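Local structure of GphF Dehydratase 1 (Archangium violaceum, 6MBF) at residues P164-I169 with L202-F207. The protein probably dehydrates beta-hydroxyacyl intermediates of gephyronic acid biosynthesis and moves the resulting double bond, as a dehydratase domain of a modular polyketide synthase. Numbering follows the deposited sequence.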
loop_
_atom_site.group_PDB
_atom_site.type_symbol
_atom_site.label_atom_id
_atom_site.label_comp_id
_atom_site.label_asym_id
_atom_site.label_seq_id
_atom_site.Cartn_x
_atom_site.Cartn_y
_atom_site.Cartn_z
ATOM N N PRO A 164 -11.503 12.306 0.631
ATOM C CA PRO A 164 -11.737 12.452 -0.816
ATOM C C PRO A 164 -10.522 12.221 -1.694
ATOM O O PRO A 164 -10.696 12.073 -2.911
ATOM C CB PRO A 164 -12.235 13.898 -0.953
ATOM C CG PRO A 164 -11.764 14.590 0.285
ATOM C CD PRO A 164 -11.744 13.561 1.368
ATOM N N ARG A 165 -9.305 12.212 -1.148
ATOM C CA ARG A 165 -8.145 11.869 -1.961
ATOM C C ARG A 165 -8.026 10.374 -2.209
ATOM O O ARG A 165 -7.216 9.967 -3.053
ATOM C CB ARG A 165 -6.858 12.353 -1.296
ATOM C CG ARG A 165 -6.807 13.851 -1.033
ATOM C CD ARG A 165 -5.556 14.189 -0.252
ATOM N NE ARG A 165 -5.460 15.617 0.015
ATOM C CZ ARG A 165 -4.793 16.472 -0.750
ATOM N NH1 ARG A 165 -4.157 16.038 -1.828
ATOM N NH2 ARG A 165 -4.756 17.760 -0.430
ATOM N N LEU A 166 -8.809 9.561 -1.499
ATOM C CA LEU A 166 -8.671 8.109 -1.537
ATOM C C LEU A 166 -9.965 7.444 -2.007
ATOM O O LEU A 166 -10.438 6.470 -1.406
ATOM C CB LEU A 166 -8.242 7.605 -0.155
ATOM C CG LEU A 166 -6.899 8.187 0.311
ATOM C CD1 LEU A 166 -6.611 7.848 1.757
ATOM C CD2 LEU A 166 -5.765 7.695 -0.597
ATOM N N ARG A 167 -10.547 7.974 -3.090
ATOM C CA ARG A 167 -11.742 7.409 -3.719
ATOM C C ARG A 167 -11.473 7.319 -5.219
ATOM O O ARG A 167 -12.119 7.991 -6.028
ATOM C CB ARG A 167 -12.981 8.261 -3.405
ATOM C CG ARG A 167 -13.250 8.375 -1.901
ATOM C CD ARG A 167 -14.344 9.382 -1.588
ATOM N NE ARG A 167 -14.444 9.544 -0.143
ATOM C CZ ARG A 167 -14.829 10.657 0.477
ATOM N NH1 ARG A 167 -15.192 11.732 -0.221
ATOM N NH2 ARG A 167 -14.855 10.687 1.807
ATOM N N ASN A 168 -10.515 6.470 -5.593
ATOM C CA ASN A 168 -9.932 6.502 -6.927
ATOM C C ASN A 168 -10.356 5.339 -7.815
ATOM O O ASN A 168 -9.816 5.194 -8.922
ATOM C CB ASN A 168 -8.411 6.566 -6.806
ATOM C CG ASN A 168 -7.955 7.839 -6.105
ATOM O OD1 ASN A 168 -8.142 8.937 -6.630
ATOM N ND2 ASN A 168 -7.375 7.701 -4.912
ATOM N N ILE A 169 -11.317 4.532 -7.375
ATOM C CA ILE A 169 -11.908 3.493 -8.222
ATOM C C ILE A 169 -12.964 4.144 -9.102
ATOM O O ILE A 169 -13.911 4.761 -8.599
ATOM C CB ILE A 169 -12.528 2.360 -7.388
ATOM C CG1 ILE A 169 -11.593 1.916 -6.262
ATOM C CG2 ILE A 169 -12.853 1.135 -8.290
ATOM C CD1 ILE A 169 -12.264 0.962 -5.288
ATOM N N LEU A 202 -2.847 4.964 -5.532
ATOM C CA LEU A 202 -3.259 4.028 -6.570
ATOM C C LEU A 202 -3.321 2.598 -6.035
ATOM O O LEU A 202 -4.302 1.883 -6.257
ATOM C CB LEU A 202 -2.316 4.137 -7.771
ATOM C CG LEU A 202 -2.731 3.378 -9.039
ATOM C CD1 LEU A 202 -2.216 4.094 -10.263
ATOM C CD2 LEU A 202 -2.191 1.960 -9.017
ATOM N N LEU A 203 -2.284 2.156 -5.319
ATOM C CA LEU A 203 -2.329 0.796 -4.792
ATOM C C LEU A 203 -3.421 0.644 -3.737
ATOM O O LEU A 203 -4.115 -0.377 -3.714
ATOM C CB LEU A 203 -0.963 0.393 -4.236
ATOM C CG LEU A 203 -0.882 -1.074 -3.812
ATOM C CD1 LEU A 203 -1.175 -2.011 -4.988
ATOM C CD2 LEU A 203 0.490 -1.375 -3.185
ATOM N N ASP A 204 -3.623 1.660 -2.888
ATOM C CA ASP A 204 -4.745 1.617 -1.950
ATOM C C ASP A 204 -6.076 1.467 -2.675
ATOM O O ASP A 204 -6.954 0.728 -2.213
ATOM C CB ASP A 204 -4.772 2.869 -1.074
ATOM C CG ASP A 204 -6.038 2.955 -0.241
ATOM O OD1 ASP A 204 -6.145 2.218 0.761
ATOM O OD2 ASP A 204 -6.927 3.755 -0.606
ATOM N N ALA A 205 -6.253 2.167 -3.799
ATOM C CA ALA A 205 -7.486 2.017 -4.571
ATOM C C ALA A 205 -7.676 0.573 -5.037
ATOM O O ALA A 205 -8.791 0.039 -4.993
ATOM C CB ALA A 205 -7.475 2.977 -5.763
ATOM N N CYS A 206 -6.594 -0.088 -5.455
ATOM C CA CYS A 206 -6.695 -1.494 -5.837
ATOM C C CYS A 206 -7.089 -2.361 -4.646
ATOM O O CYS A 206 -7.930 -3.256 -4.770
ATOM C CB CYS A 206 -5.373 -1.974 -6.442
ATOM S SG CYS A 206 -4.916 -1.142 -7.992
ATOM N N PHE A 207 -6.495 -2.109 -3.480
ATOM C CA PHE A 207 -6.875 -2.880 -2.303
ATOM C C PHE A 207 -8.315 -2.585 -1.899
ATOM O O PHE A 207 -9.021 -3.485 -1.431
ATOM C CB PHE A 207 -5.910 -2.597 -1.145
ATOM C CG PHE A 207 -4.499 -3.126 -1.356
ATOM C CD1 PHE A 207 -4.142 -3.827 -2.509
ATOM C CD2 PHE A 207 -3.527 -2.901 -0.393
ATOM C CE1 PHE A 207 -2.824 -4.307 -2.685
ATOM C CE2 PHE A 207 -2.225 -3.372 -0.561
ATOM C CZ PHE A 207 -1.872 -4.070 -1.699
HETATM O O HOH W 1 -7.051 5.283 -2.876
#
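The carboxylate of D204 meets L166 through OD2, with CB and CD2 of the leucine both 4.1 Å from that oxygen and the two side chains crossing nearly at right angles. D204 OD2 also accepts a hydrogen bond from a water 2.7 Å away, and the N168 amide reaches the same water through ND2 at 3.2 Å, so one water bridges the two flat groups. N168 ND2 gives its other bond to R165 O, 2.9 Å away, from 26° outside the carbonyl plane; the two bonds limit how far the amide can rotate. Farther out, P164 N sits 3.7 Å above the plane of the R167 guanidinium, over its centre, and L203 CG lies off-centre on one face of the F207 ring.

Carbon contacts continue the interface: N168 CB meets A205 CB at 3.9 Å, and the CG1–CD1 branch of I169 lies against the carbonyl oxygen of A205, with CG1 placed beside its own backbone N (chi1 -46°). The small methyl of A205 is consistent with the close approach of the loop to helix 200-214, N168 CA to A205 CA 5.6 Å.

Y162 holds D204 OD1, while Q208 binds both D204 OD2 and L166 O. D204 and Q208 fit the DxxxQ motif on the central helix of the C-terminal hotdog, and Y162 to L166 resemble the YGPxF loop, a pairing that in related polyketide synthase dehydratases borders the active site.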